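PDB 3NUT: precorrin-3 methylase from Rhodobacter capsulatus, which probably acts as an S-adenosylmethionine-dependent methyltransferase in the cobalamin (vitamin B12) biosynthetic pathway. Local coordinates for residues A[8-20]-A[111-124]. Sequence-based numbering, arbitrary orientation.
Sequences SGWVTVAGLGPGR and TEIRILPGITAMLA. With SAH (S-adenosyl-L-homocysteine), chain E.
With Trp10 CG set between its backbone N and carbonyl carbon (chi1 41°) and the Arg114 chain extended from CG to NE, the guanidinium lies over one face of the indole, the planes 29° apart. A cation-pi contact is supported by Arg114 CZ standing 4.0 Å from the centroid of the five-membered ring, 18° off its normal. Glu112 OE2 helps restrain this cation through a salt bridge of 2.7 Å to Arg114 NE, though its hydrogen bonds to NE and NH2 are both weak. A water in the guanidinium plane links Arg114 NH1 to Thr12 OG1. An alanine in place of Trp10 would probably leave the guanidinium without its aromatic platform and freer to swing away from Glu112. On this face, Thr12 CG2 presses tightly on Leu116 CD1 at 3.3 Å. Strands 10-15 and 113-116 run nearly parallel, joined by five backbone hydrogen bonds, the first Val11 N to Glu112 O and the last Gly15 N to Leu116 O. Beyond them, Pro18 CG meets Ala124 CB at 3.6 Å. Pro18 O accepts a hydrogen bond from N6 of S-adenosyl-L-homocysteine, and Ala121 N donates to its OXT: parallel strand ends delivering loops to the S-adenosyl-L-homocysteine pocket, as in tetrapyrrole methylases.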
# COMPACT_ATOMS: atom_id res chain seq x y z
N SER A 8 18.57 1.57 27.92
CA SER A 8 18.37 0.64 26.76
C SER A 8 17.42 1.23 25.70
O SER A 8 16.20 1.31 25.92
CB SER A 8 17.91 -0.73 27.24
OG SER A 8 18.22 -1.70 26.24
N GLY A 9 17.99 1.64 24.56
CA GLY A 9 17.25 2.37 23.53
C GLY A 9 16.76 1.58 22.33
O GLY A 9 16.87 0.36 22.28
N TRP A 10 16.21 2.29 21.36
CA TRP A 10 15.81 1.66 20.13
C TRP A 10 15.72 2.62 18.96
O TRP A 10 15.93 3.80 19.10
CB TRP A 10 14.48 0.94 20.32
CG TRP A 10 13.42 1.65 21.14
CD1 TRP A 10 12.97 1.29 22.38
CD2 TRP A 10 12.62 2.78 20.74
NE1 TRP A 10 11.96 2.13 22.78
CE2 TRP A 10 11.71 3.04 21.79
CE3 TRP A 10 12.59 3.59 19.59
CZ2 TRP A 10 10.77 4.10 21.75
CZ3 TRP A 10 11.66 4.64 19.55
CH2 TRP A 10 10.77 4.90 20.63
N VAL A 11 15.40 2.09 17.79
CA VAL A 11 15.23 2.92 16.61
C VAL A 11 13.89 2.49 16.04
O VAL A 11 13.68 1.31 15.74
CB VAL A 11 16.36 2.68 15.54
CG1 VAL A 11 16.09 3.43 14.26
CG2 VAL A 11 17.75 3.02 16.09
N THR A 12 12.99 3.44 15.88
CA THR A 12 11.75 3.15 15.23
C THR A 12 11.77 3.92 13.92
O THR A 12 12.12 5.10 13.88
CB THR A 12 10.55 3.60 16.11
OG1 THR A 12 10.45 2.74 17.25
CG2 THR A 12 9.22 3.55 15.32
N VAL A 13 11.40 3.27 12.83
CA VAL A 13 11.19 4.01 11.60
C VAL A 13 9.68 4.11 11.45
O VAL A 13 9.01 3.09 11.42
CB VAL A 13 11.85 3.31 10.41
CG1 VAL A 13 11.74 4.20 9.15
CG2 VAL A 13 13.29 3.07 10.72
N ALA A 14 9.15 5.33 11.39
CA ALA A 14 7.72 5.56 11.47
C ALA A 14 7.15 6.33 10.29
O ALA A 14 7.64 7.43 9.97
CB ALA A 14 7.41 6.32 12.77
N GLY A 15 6.09 5.81 9.67
CA GLY A 15 5.43 6.51 8.58
C GLY A 15 4.40 7.56 9.01
O GLY A 15 3.53 7.29 9.83
N LEU A 16 4.49 8.75 8.46
CA LEU A 16 3.59 9.82 8.85
C LEU A 16 2.38 9.96 7.94
O LEU A 16 1.61 10.93 8.10
CB LEU A 16 4.35 11.17 8.86
CG LEU A 16 5.52 11.31 9.85
CD1 LEU A 16 6.13 12.68 9.76
CD2 LEU A 16 5.06 11.12 11.30
N GLY A 17 2.19 9.03 7.00
CA GLY A 17 1.12 9.19 5.99
C GLY A 17 1.37 10.32 4.96
O GLY A 17 2.45 10.94 4.95
N PRO A 18 0.39 10.58 4.08
CA PRO A 18 0.65 11.50 2.99
C PRO A 18 0.51 12.98 3.33
O PRO A 18 0.69 13.81 2.45
CB PRO A 18 -0.36 11.07 1.92
CG PRO A 18 -1.49 10.47 2.70
CD PRO A 18 -0.97 10.00 4.01
N GLY A 19 0.20 13.31 4.58
CA GLY A 19 0.13 14.73 4.95
C GLY A 19 -0.88 15.03 6.03
O GLY A 19 -0.51 15.58 7.08
N ARG A 20 -2.15 14.71 5.78
CA ARG A 20 -3.17 15.04 6.79
C ARG A 20 -2.87 14.34 8.12
O ARG A 20 -2.53 13.15 8.16
CB ARG A 20 -4.60 14.75 6.30
CG ARG A 20 -5.55 15.97 6.52
CD ARG A 20 -7.03 15.68 6.30
NE ARG A 20 -7.27 15.16 4.96
CZ ARG A 20 -7.54 13.90 4.67
NH1 ARG A 20 -7.61 12.96 5.62
NH2 ARG A 20 -7.73 13.57 3.40
N THR A 111 20.65 -4.28 18.00
CA THR A 111 19.84 -3.08 18.27
C THR A 111 18.35 -3.42 18.16
O THR A 111 17.94 -4.12 17.24
CB THR A 111 20.17 -1.88 17.29
OG1 THR A 111 21.59 -1.60 17.27
CG2 THR A 111 19.40 -0.61 17.70
N GLU A 112 17.53 -2.92 19.09
CA GLU A 112 16.08 -3.08 18.94
C GLU A 112 15.53 -2.16 17.85
O GLU A 112 15.79 -0.97 17.85
CB GLU A 112 15.35 -2.81 20.26
CG GLU A 112 13.94 -3.31 20.19
CD GLU A 112 13.10 -2.95 21.39
OE1 GLU A 112 13.67 -2.80 22.50
OE2 GLU A 112 11.86 -2.82 21.20
N ILE A 113 14.76 -2.72 16.92
CA ILE A 113 14.30 -1.98 15.78
C ILE A 113 12.83 -2.27 15.58
O ILE A 113 12.43 -3.40 15.70
CB ILE A 113 15.07 -2.34 14.48
CG1 ILE A 113 16.38 -1.55 14.42
CG2 ILE A 113 14.25 -1.96 13.26
CD1 ILE A 113 17.55 -2.26 13.66
N ARG A 114 12.05 -1.23 15.31
CA ARG A 114 10.61 -1.34 15.09
C ARG A 114 10.29 -0.52 13.85
O ARG A 114 10.73 0.62 13.73
CB ARG A 114 9.87 -0.73 16.28
CG ARG A 114 10.10 -1.44 17.62
CD ARG A 114 9.87 -0.48 18.79
NE ARG A 114 10.00 -1.14 20.09
CZ ARG A 114 9.70 -0.60 21.27
NH1 ARG A 114 9.23 0.64 21.35
NH2 ARG A 114 9.87 -1.31 22.38
N ILE A 115 9.52 -1.11 12.93
CA ILE A 115 9.11 -0.45 11.69
C ILE A 115 7.59 -0.29 11.74
O ILE A 115 6.86 -1.28 11.82
CB ILE A 115 9.51 -1.30 10.45
CG1 ILE A 115 11.00 -1.69 10.52
CG2 ILE A 115 9.17 -0.54 9.09
CD1 ILE A 115 11.98 -0.52 10.24
N LEU A 116 7.12 0.97 11.72
CA LEU A 116 5.71 1.30 11.93
C LEU A 116 5.08 1.82 10.63
O LEU A 116 5.49 2.87 10.14
CB LEU A 116 5.58 2.34 13.05
CG LEU A 116 6.28 1.93 14.37
CD1 LEU A 116 5.94 2.97 15.45
CD2 LEU A 116 5.83 0.51 14.81
N PRO A 117 4.12 1.08 10.08
CA PRO A 117 3.56 1.39 8.77
C PRO A 117 2.79 2.71 8.75
O PRO A 117 2.45 3.23 9.80
CB PRO A 117 2.61 0.20 8.47
CG PRO A 117 2.41 -0.51 9.78
CD PRO A 117 3.68 -0.23 10.59
N GLY A 118 2.49 3.22 7.55
CA GLY A 118 1.57 4.39 7.37
C GLY A 118 0.81 4.33 6.04
O GLY A 118 1.03 3.41 5.21
N ILE A 119 -0.11 5.27 5.84
CA ILE A 119 -0.86 5.34 4.57
C ILE A 119 0.10 5.75 3.48
O ILE A 119 0.72 6.81 3.59
CB ILE A 119 -2.02 6.40 4.68
CG1 ILE A 119 -3.03 6.05 5.81
CG2 ILE A 119 -2.73 6.60 3.35
CD1 ILE A 119 -3.71 4.63 5.73
N THR A 120 0.28 4.95 2.43
CA THR A 120 1.14 5.40 1.34
C THR A 120 0.35 6.26 0.38
O THR A 120 -0.83 5.97 0.10
CB THR A 120 1.69 4.29 0.45
OG1 THR A 120 0.63 3.40 0.09
CG2 THR A 120 2.77 3.54 1.13
N ALA A 121 1.03 7.27 -0.18
CA ALA A 121 0.51 8.16 -1.20
C ALA A 121 -0.32 7.51 -2.30
O ALA A 121 -1.38 8.03 -2.67
CB ALA A 121 1.64 9.02 -1.78
N MET A 122 0.12 6.39 -2.84
CA MET A 122 -0.63 5.75 -3.93
C MET A 122 -2.07 5.40 -3.53
O MET A 122 -3.03 5.71 -4.25
CB MET A 122 0.10 4.52 -4.50
CG MET A 122 0.22 3.31 -3.57
SD MET A 122 1.18 1.97 -4.35
CE MET A 122 0.12 1.60 -5.73
N LEU A 123 -2.20 4.77 -2.37
CA LEU A 123 -3.47 4.31 -1.85
C LEU A 123 -4.28 5.47 -1.33
O LEU A 123 -5.49 5.42 -1.35
CB LEU A 123 -3.27 3.24 -0.76
CG LEU A 123 -2.72 1.86 -1.19
CD1 LEU A 123 -2.81 0.90 -0.03
CD2 LEU A 123 -3.47 1.28 -2.37
N ALA A 124 -3.61 6.53 -0.86
CA ALA A 124 -4.34 7.72 -0.50
C ALA A 124 -4.90 8.43 -1.76
O ALA A 124 -6.04 8.92 -1.74
CB ALA A 124 -3.53 8.64 0.36
N SAH E . 7.31 6.51 1.78
CA SAH E . 6.53 7.37 0.83
CB SAH E . 7.21 7.40 -0.55
CG SAH E . 8.46 8.28 -0.54
SD SAH E . 8.95 8.83 -2.16
C SAH E . 5.19 6.74 0.74
O SAH E . 5.12 5.63 1.24
OXT SAH E . 4.19 7.26 0.21
C5' SAH E . 8.15 10.41 -2.27
C4' SAH E . 7.15 10.45 -3.45
O4' SAH E . 5.90 9.91 -3.03
C3' SAH E . 6.81 11.84 -4.02
O3' SAH E . 7.65 12.26 -5.10
C2' SAH E . 5.40 11.66 -4.54
O2' SAH E . 5.39 11.00 -5.83
C1' SAH E . 4.81 10.68 -3.55
N9 SAH E . 4.07 11.38 -2.47
C8 SAH E . 4.40 11.45 -1.17
N7 SAH E . 3.46 12.16 -0.48
C5 SAH E . 2.50 12.56 -1.35
C6 SAH E . 1.22 13.34 -1.30
N6 SAH E . 0.74 13.87 -0.15
N1 SAH E . 0.53 13.52 -2.46
C2 SAH E . 0.98 13.01 -3.63
N3 SAH E . 2.13 12.30 -3.73
C4 SAH E . 2.92 12.05 -2.66
O HOH W 1 18.61 -1.49 21.18
O HOH W 2 8.48 2.45 19.13